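Local atomic coordinates of mannan endo-1,6-alpha-mannosidase (Chaetomium thermophilum, PDB entry 6RY0), a protein that probably cleaves alpha-1,6-mannosidic linkages and is thought to help transfer GPI-anchored glycoproteins into fungal cell walls. Residues Asn188-Ala200 with Val242-Asn256. Sequence-based numbering, arbitrary orientation.
Sequences NAGYNYKNTIANA and VYDGGHVEHNCTDIN
Y193 lies across G245, G246 and H247 in a short two-stranded antiparallel sheet, strands 193-195 and 245-247, in the otherwise largely helical glycosyl hydrolase family 76 fold. With CG anti to the backbone N (chi1 -169°), the ring runs along the partner strand. CB and CG pass the H247 imidazole, CD1 sits over one face of it, 3.3 Å from H247 NE2, and CE1 packs against the backbone at G246 N, 3.4 Å away. G245 suits its place because a CB there would clash with Y193 CZ. At the tip, OH donates to the anti lone pair of D244 OD2 (2.7 Å) and accepts from N256 ND2 (3.2 Å), the hydroxyl oxygen lying 26° out of the N256 amide plane. A phenylalanine here would probably keep the ring packing but leave D244 OD2 and N256 ND2 without their shared hydroxyl. On the other sheet face, the extended aliphatic chain of K194 brushes V248 CG1 and C252 SG, its NZ forming a salt bridge with D173 and a hydrogen bond to T175 O; C252 is disulfide-bonded to C176. Where helix 196-213 begins, T196 can use both backbone and side chain: N donates to D244 O and OG1 to Y243 O, 2.7 Å away and above that carbonyl's plane.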
ATOM      1  N   ASN A 188     -17.796  14.641  -2.990  1.00 25.83           N
ATOM      2  CA  ASN A 188     -16.381  14.918  -2.726  1.00 26.00           C
ATOM      3  C   ASN A 188     -15.693  15.348  -4.016  1.00 26.02           C
ATOM      4  O   ASN A 188     -15.919  14.746  -5.072  1.00 26.96           O
ATOM      5  CB  ASN A 188     -15.640  13.680  -2.213  1.00 26.43           C
ATOM      6  CG  ASN A 188     -15.645  13.554  -0.702  1.00 26.78           C
ATOM      7  OD1 ASN A 188     -16.451  14.170  -0.013  1.00 27.36           O
ATOM      8  ND2 ASN A 188     -14.771  12.688  -0.187  1.00 26.55           N
ATOM      9  N   ALA A 189     -14.825  16.353  -3.942  1.00 24.88           N
ATOM     10  CA  ALA A 189     -14.031  16.732  -5.103  1.00 23.44           C
ATOM     11  C   ALA A 189     -13.240  15.519  -5.568  1.00 20.56           C
ATOM     12  O   ALA A 189     -12.632  14.816  -4.766  1.00 21.30           O
ATOM     13  CB  ALA A 189     -13.091  17.889  -4.758  1.00 24.49           C
ATOM     14  N   GLY A 190     -13.284  15.270  -6.863  1.00 18.38           N
ATOM     15  CA  GLY A 190     -12.582  14.133  -7.418  1.00 16.01           C
ATOM     16  C   GLY A 190     -13.473  12.937  -7.725  1.00 13.28           C
ATOM     17  O   GLY A 190     -12.987  11.933  -8.237  1.00 12.63           O
ATOM     18  N   TYR A 191     -14.770  13.048  -7.435  1.00 13.01           N
ATOM     19  CA  TYR A 191     -15.697  11.966  -7.753  1.00 11.81           C
ATOM     20  C   TYR A 191     -15.762  11.716  -9.260  1.00 10.97           C
ATOM     21  O   TYR A 191     -16.073  10.616  -9.686  1.00 10.90           O
ATOM     22  CB  TYR A 191     -17.079  12.294  -7.219  1.00 13.18           C
ATOM     23  CG  TYR A 191     -18.107  11.181  -7.328  1.00 12.89           C
ATOM     24  CD1 TYR A 191     -18.066  10.060  -6.490  1.00 12.48           C
ATOM     25  CD2 TYR A 191     -19.147  11.280  -8.229  1.00 13.44           C
ATOM     26  CE1 TYR A 191     -19.044   9.073  -6.564  1.00 13.04           C
ATOM     27  CE2 TYR A 191     -20.118  10.307  -8.309  1.00 13.40           C
ATOM     28  CZ  TYR A 191     -20.068   9.207  -7.477  1.00 13.75           C
ATOM     29  OH  TYR A 191     -21.062   8.243  -7.576  1.00 15.71           O
ATOM     30  N   ASN A 192     -15.453  12.736 -10.061  1.00 11.17           N
ATOM     31  CA  ASN A 192     -15.432  12.610 -11.511  1.00 11.34           C
ATOM     32  C   ASN A 192     -14.142  12.020 -12.087  1.00 10.56           C
ATOM     33  O   ASN A 192     -14.044  11.863 -13.295  1.00 11.05           O
ATOM     34  CB  ASN A 192     -15.687  13.981 -12.152  1.00 13.43           C
ATOM     35  CG  ASN A 192     -14.562  14.989 -11.890  1.00 15.94           C
ATOM     36  OD1 ASN A 192     -13.861  14.937 -10.901  1.00 17.63           O
ATOM     37  ND2 ASN A 192     -14.407  15.931 -12.797  1.00 18.98           N
ATOM     38  N   TYR A 193     -13.177  11.682 -11.235  1.00 10.10           N
ATOM     39  CA  TYR A 193     -11.903  11.136 -11.678  1.00  9.94           C
ATOM     40  C   TYR A 193     -11.896   9.633 -11.409  1.00  9.60           C
ATOM     41  O   TYR A 193     -11.979   9.200 -10.261  1.00 11.50           O
ATOM     42  CB  TYR A 193     -10.770  11.818 -10.918  1.00 10.45           C
ATOM     43  CG  TYR A 193      -9.359  11.585 -11.416  1.00 10.65           C
ATOM     44  CD1 TYR A 193      -9.023  11.780 -12.748  1.00 12.43           C
ATOM     45  CD2 TYR A 193      -8.320  11.270 -10.535  1.00 10.83           C
ATOM     46  CE1 TYR A 193      -7.708  11.621 -13.189  1.00 12.30           C
ATOM     47  CE2 TYR A 193      -7.011  11.118 -10.979  1.00 11.35           C
ATOM     48  CZ  TYR A 193      -6.708  11.309 -12.304  1.00 11.83           C
ATOM     49  OH  TYR A 193      -5.423  11.179 -12.791  1.00 13.09           O
ATOM     50  N   LYS A 194     -11.823   8.836 -12.464  1.00  8.95           N
ATOM     51  CA  LYS A 194     -11.663   7.390 -12.312  1.00  9.43           C
ATOM     52  C   LYS A 194     -10.178   7.112 -12.451  1.00 10.00           C
ATOM     53  O   LYS A 194      -9.606   7.254 -13.526  1.00 10.63           O
ATOM     54  CB  LYS A 194     -12.487   6.619 -13.334  1.00  9.38           C
ATOM     55  CG  LYS A 194     -13.989   6.654 -13.045  1.00  9.62           C
ATOM     56  CD  LYS A 194     -14.839   5.733 -13.871  1.00 10.09           C
ATOM     57  CE  LYS A 194     -16.204   5.615 -13.238  1.00  9.82           C
ATOM     58  NZ  LYS A 194     -17.079   4.604 -13.919  1.00 10.43           N
ATOM     59  N   ASN A 195      -9.543   6.785 -11.338  1.00 10.52           N
ATOM     60  CA  ASN A 195      -8.119   6.712 -11.322  1.00 10.51           C
ATOM     61  C   ASN A 195      -7.601   5.310 -11.096  1.00  9.33           C
ATOM     62  O   ASN A 195      -8.294   4.404 -10.639  1.00  9.71           O
ATOM     63  CB  ASN A 195      -7.511   7.706 -10.367  1.00 11.41           C
ATOM     64  CG  ASN A 195      -7.917   7.532  -8.953  1.00 11.45           C
ATOM     65  OD1 ASN A 195      -8.738   6.683  -8.585  1.00 14.04           O
ATOM     66  ND2 ASN A 195      -7.329   8.351  -8.107  1.00 12.96           N
ATOM     67  N   THR A 196      -6.342   5.129 -11.467  1.00  8.62           N
ATOM     68  CA  THR A 196      -5.724   3.835 -11.323  1.00  7.83           C
ATOM     69  C   THR A 196      -5.711   3.368  -9.894  1.00  7.61           C
ATOM     70  O   THR A 196      -6.052   2.210  -9.640  1.00  7.71           O
ATOM     71  CB  THR A 196      -4.329   3.851 -11.928  1.00  7.95           C
ATOM     72  OG1 THR A 196      -4.501   4.190 -13.297  1.00  9.11           O
ATOM     73  CG2 THR A 196      -3.649   2.515 -11.758  1.00  8.62           C
ATOM     74  N   ILE A 197      -5.302   4.214  -8.956  1.00  7.57           N
ATOM     75  CA  ILE A 197      -5.033   3.702  -7.619  1.00  7.81           C
ATOM     76  C   ILE A 197      -6.302   3.129  -6.963  1.00  7.36           C
ATOM     77  O   ILE A 197      -6.230   2.095  -6.287  1.00  7.45           O
ATOM     78  CB  ILE A 197      -4.313   4.724  -6.722  1.00  8.50           C
ATOM     79  CG1 ILE A 197      -3.888   4.080  -5.399  1.00  9.28           C
ATOM     80  CG2 ILE A 197      -5.154   5.993  -6.488  1.00  9.43           C
ATOM     81  CD1 ILE A 197      -2.916   3.021  -5.537  1.00  9.98           C
ATOM     82  N   ALA A 198      -7.462   3.772  -7.120  1.00  7.85           N
ATOM     83  CA  ALA A 198      -8.675   3.218  -6.530  1.00  8.13           C
ATOM     84  C   ALA A 198      -8.933   1.808  -7.057  1.00  7.15           C
ATOM     85  O   ALA A 198      -9.267   0.873  -6.326  1.00  7.45           O
ATOM     86  CB  ALA A 198      -9.883   4.120  -6.876  1.00  9.15           C
ATOM     87  N   ASN A 199      -8.807   1.680  -8.372  1.00  6.68           N
ATOM     88  CA  ASN A 199      -9.053   0.412  -9.033  1.00  6.82           C
ATOM     89  C   ASN A 199      -7.986  -0.620  -8.694  1.00  6.59           C
ATOM     90  O   ASN A 199      -8.294  -1.795  -8.537  1.00  7.01           O
ATOM     91  CB  ASN A 199      -9.204   0.679 -10.537  1.00  7.41           C
ATOM     92  CG  ASN A 199     -10.519   1.332 -10.809  1.00  7.78           C
ATOM     93  OD1 ASN A 199     -11.553   0.640 -10.805  1.00  8.55           O
ATOM     94  ND2 ASN A 199     -10.536   2.655 -10.977  1.00  8.03           N
ATOM     95  N   ALA A 200      -6.727  -0.186  -8.587  1.00  6.59           N
ATOM     96  CA  ALA A 200      -5.632  -1.071  -8.214  1.00  6.73           C
ATOM     97  C   ALA A 200      -5.814  -1.622  -6.802  1.00  6.21           C
ATOM     98  O   ALA A 200      -5.514  -2.779  -6.568  1.00  6.82           O
ATOM     99  CB  ALA A 200      -4.309  -0.337  -8.353  1.00  6.92           C
ATOM    100  N   VAL A 242       2.032   2.509 -16.414  1.00  6.95           N
ATOM    101  CA  VAL A 242       0.762   2.594 -15.708  1.00  6.93           C
ATOM    102  C   VAL A 242       0.500   4.040 -15.319  1.00  6.71           C
ATOM    103  O   VAL A 242       1.200   4.633 -14.473  1.00  7.43           O
ATOM    104  CB  VAL A 242       0.723   1.654 -14.495  1.00  7.05           C
ATOM    105  CG1 VAL A 242      -0.629   1.776 -13.781  1.00  7.56           C
ATOM    106  CG2 VAL A 242       0.971   0.208 -14.926  1.00  7.32           C
ATOM    107  N   TYR A 243      -0.458   4.638 -16.009  1.00  6.92           N
ATOM    108  CA  TYR A 243      -0.798   6.036 -15.884  1.00  7.43           C
ATOM    109  C   TYR A 243      -1.754   6.269 -14.701  1.00  7.53           C
ATOM    110  O   TYR A 243      -2.141   5.346 -14.004  1.00  7.85           O
ATOM    111  CB  TYR A 243      -1.420   6.501 -17.211  1.00  7.93           C
ATOM    112  CG  TYR A 243      -0.511   6.240 -18.402  1.00  7.99           C
ATOM    113  CD1 TYR A 243       0.804   6.659 -18.398  1.00  8.62           C
ATOM    114  CD2 TYR A 243      -0.986   5.552 -19.501  1.00  8.51           C
ATOM    115  CE1 TYR A 243       1.628   6.415 -19.478  1.00  9.69           C
ATOM    116  CE2 TYR A 243      -0.176   5.294 -20.583  1.00  9.44           C
ATOM    117  CZ  TYR A 243       1.155   5.729 -20.568  1.00  9.74           C
ATOM    118  OH  TYR A 243       2.014   5.504 -21.626  1.00 10.97           O
ATOM    119  N   ASP A 244      -2.085   7.524 -14.478  1.00  8.14           N
ATOM    120  CA  ASP A 244      -2.743   7.903 -13.236  1.00  8.58           C
ATOM    121  C   ASP A 244      -4.269   7.835 -13.267  1.00  8.26           C
ATOM    122  O   ASP A 244      -4.869   7.473 -12.263  1.00  9.07           O
ATOM    123  CB  ASP A 244      -2.301   9.304 -12.796  1.00  9.29           C
ATOM    124  CG  ASP A 244      -2.656   9.562 -11.351  1.00 10.98           C
ATOM    125  OD1 ASP A 244      -1.991   8.912 -10.499  1.00 12.60           O
ATOM    126  OD2 ASP A 244      -3.601  10.332 -11.048  1.00 12.57           O
ATOM    127  N   GLY A 245      -4.908   8.194 -14.360  1.00  8.99           N
ATOM    128  CA  GLY A 245      -6.368   8.211 -14.400  1.00  9.17           C
ATOM    129  C   GLY A 245      -6.911   9.082 -15.517  1.00  9.56           C
ATOM    130  O   GLY A 245      -6.136   9.551 -16.350  1.00 10.84           O
ATOM    131  N   GLY A 246      -8.229   9.251 -15.509  1.00  9.99           N
ATOM    132  CA  GLY A 246      -8.922  10.059 -16.490  1.00 10.24           C
ATOM    133  C   GLY A 246     -10.277  10.446 -15.917  1.00  9.50           C
ATOM    134  O   GLY A 246     -10.702   9.901 -14.891  1.00  9.92           O
ATOM    135  N   HIS A 247     -10.967  11.393 -16.542  1.00 10.04           N
ATOM    136  CA  HIS A 247     -12.219  11.919 -16.014  1.00 10.48           C
ATOM    137  C   HIS A 247     -13.433  11.435 -16.785  1.00  9.87           C
ATOM    138  O   HIS A 247     -13.428  11.335 -18.032  1.00 10.28           O
ATOM    139  CB  HIS A 247     -12.212  13.443 -16.034  1.00 12.09           C
ATOM    140  CG  HIS A 247     -11.196  14.042 -15.120  1.00 13.68           C
ATOM    141  ND1 HIS A 247      -9.920  14.348 -15.535  1.00 14.88           N
ATOM    142  CD2 HIS A 247     -11.262  14.389 -13.813  1.00 15.49           C
ATOM    143  CE1 HIS A 247      -9.242  14.862 -14.521  1.00 16.07           C
ATOM    144  NE2 HIS A 247     -10.033  14.891 -13.461  1.00 16.65           N
ATOM    145  N   VAL A 248     -14.531  11.232 -16.056  1.00  9.86           N
ATOM    146  CA  VAL A 248     -15.745  10.728 -16.682  1.00 10.20           C
ATOM    147  C   VAL A 248     -16.316  11.653 -17.746  1.00 10.51           C
ATOM    148  O   VAL A 248     -16.873  11.181 -18.726  1.00 11.27           O
ATOM    149  CB  VAL A 248     -16.825  10.382 -15.628  1.00 11.29           C
ATOM    150  CG1 VAL A 248     -16.302   9.330 -14.691  1.00 11.28           C
ATOM    151  CG2 VAL A 248     -17.314  11.589 -14.913  1.00 13.17           C
ATOM    152  N   GLU A 249     -16.185  12.965 -17.597  0.92 10.81           N
ATOM    153  CA  GLU A 249     -16.707  13.894 -18.592  0.92 12.17           C
ATOM    154  C   GLU A 249     -16.057  13.718 -19.955  0.92 11.63           C
ATOM    155  O   GLU A 249     -16.605  14.176 -20.946  0.92 13.03           O
ATOM    156  CB  GLU A 249     -16.475  15.342 -18.145  0.92 15.11           C
ATOM    157  CG  GLU A 249     -17.164  15.741 -16.888  0.92 18.45           C
ATOM    158  CD  GLU A 249     -16.348  15.533 -15.631  0.92 18.59           C
ATOM    159  OE1 GLU A 249     -15.413  14.707 -15.610  0.92 15.52           O
ATOM    160  OE2 GLU A 249     -16.673  16.212 -14.635  0.92 20.38           O
ATOM    161  N   HIS A 250     -14.869  13.115 -19.993  1.00 10.92           N
ATOM    162  CA  HIS A 250     -14.176  12.835 -21.241  1.00 11.24           C
ATOM    163  C   HIS A 250     -14.158  11.355 -21.565  1.00 10.54           C
ATOM    164  O   HIS A 250     -13.298  10.897 -22.332  1.00 11.29           O
ATOM    165  CB  HIS A 250     -12.750  13.376 -21.184  1.00 12.46           C
ATOM    166  CG  HIS A 250     -12.710  14.835 -20.953  1.00 15.16           C
ATOM    167  ND1 HIS A 250     -13.275  15.722 -21.838  1.00 18.25           N
ATOM    168  CD2 HIS A 250     -12.208  15.570 -19.939  1.00 16.91           C
ATOM    169  CE1 HIS A 250     -13.117  16.948 -21.373  1.00 19.73           C
ATOM    170  NE2 HIS A 250     -12.469  16.884 -20.227  1.00 19.60           N
ATOM    171  N   ASN A 251     -15.053  10.590 -20.958  1.00 10.45           N
ATOM    172  CA  ASN A 251     -15.058   9.147 -21.165  1.00 10.72           C
ATOM    173  C   ASN A 251     -13.713   8.533 -20.800  1.00 10.60           C
ATOM    174  O   ASN A 251     -13.303   7.512 -21.349  1.00 11.39           O
ATOM    175  CB  ASN A 251     -15.441   8.755 -22.597  1.00 12.35           C
ATOM    176  CG  ASN A 251     -16.860   9.097 -22.938  1.00 14.46           C
ATOM    177  OD1 ASN A 251     -17.775   9.003 -22.131  1.00 15.82           O
ATOM    178  ND2 ASN A 251     -17.055   9.454 -24.173  1.00 16.86           N
ATOM    179  N   CYS A 252     -13.043   9.167 -19.840  1.00  9.94           N
ATOM    180  CA  CYS A 252     -11.751   8.702 -19.317  1.00 10.42           C
ATOM    181  C   CYS A 252     -10.613   8.780 -20.334  1.00 11.77           C
ATOM    182  O   CYS A 252      -9.523   8.231 -20.077  1.00 13.00           O
ATOM    183  CB  CYS A 252     -11.855   7.300 -18.681  1.00 10.58           C
ATOM    184  SG  CYS A 252     -12.947   7.266 -17.215  1.00 10.48           S
ATOM    185  N   THR A 253     -10.824   9.498 -21.434  1.00 11.34           N
ATOM    186  CA  THR A 253      -9.811   9.604 -22.483  1.00 12.61           C
ATOM    187  C   THR A 253      -8.722  10.637 -22.238  1.00 12.78           C
ATOM    188  O   THR A 253      -7.687  10.628 -22.905  1.00 14.81           O
ATOM    189  CB  THR A 253     -10.406   9.898 -23.872  1.00 14.11           C
ATOM    190  OG1 THR A 253     -11.015  11.193 -23.895  1.00 14.10           O
ATOM    191  CG2 THR A 253     -11.388   8.884 -24.248  1.00 15.53           C
ATOM    192  N   ASP A 254      -8.947  11.537 -21.298  1.00 12.25           N
ATOM    193  CA  ASP A 254      -7.981  12.583 -20.968  1.00 13.01           C
ATOM    194  C   ASP A 254      -6.978  12.019 -19.987  1.00 12.85           C
ATOM    195  O   ASP A 254      -6.904  12.448 -18.850  1.00 13.86           O
ATOM    196  CB  ASP A 254      -8.699  13.799 -20.377  1.00 12.67           C
ATOM    197  CG  ASP A 254      -9.464  13.485 -19.094  1.00 12.80           C
ATOM    198  OD1 ASP A 254     -10.048  12.385 -18.957  1.00 12.16           O
ATOM    199  OD2 ASP A 254      -9.515  14.383 -18.218  1.00 14.51           O
ATOM    200  N   ILE A 255      -6.225  11.021 -20.420  1.00 12.61           N
ATOM    201  CA  ILE A 255      -5.389  10.279 -19.476  1.00 12.26           C
ATOM    202  C   ILE A 255      -4.302  11.200 -18.924  1.00 12.21           C
ATOM    203  O   ILE A 255      -3.554  11.840 -19.660  1.00 12.95           O
ATOM    204  CB  ILE A 255      -4.772   9.037 -20.114  1.00 13.55           C
ATOM    205  CG1 ILE A 255      -5.872   8.044 -20.474  1.00 15.45           C
ATOM    206  CG2 ILE A 255      -3.803   8.366 -19.157  1.00 13.58           C
ATOM    207  CD1 ILE A 255      -5.363   6.824 -21.236  1.00 17.02           C
ATOM    208  N   ASN A 256      -4.219  11.234 -17.605  1.00 12.11           N
ATOM    209  CA  ASN A 256      -3.103  11.835 -16.894  1.00 11.94           C
ATOM    210  C   ASN A 256      -1.985  10.815 -16.907  1.00 10.73           C
ATOM    211  O   ASN A 256      -2.076   9.787 -16.239  1.00 10.28           O
ATOM    212  CB  ASN A 256      -3.563  12.195 -15.488  1.00 13.72           C
ATOM    213  CG  ASN A 256      -2.462  12.672 -14.622  1.00 15.37           C
ATOM    214  OD1 ASN A 256      -1.314  12.737 -15.033  1.00 15.11           O
ATOM    215  ND2 ASN A 256      -2.804  12.996 -13.371  1.00 18.27           N
TER
HETATM  216  O   HOH W   1     -10.857  15.673 -10.217  1.00 39.91           O
HETATM  217  O   HOH W   2      -4.751   9.480  -8.675  1.00 20.12           O
HETATM  218  O   HOH W   3      -4.067   6.736  -9.671  1.00  9.63           O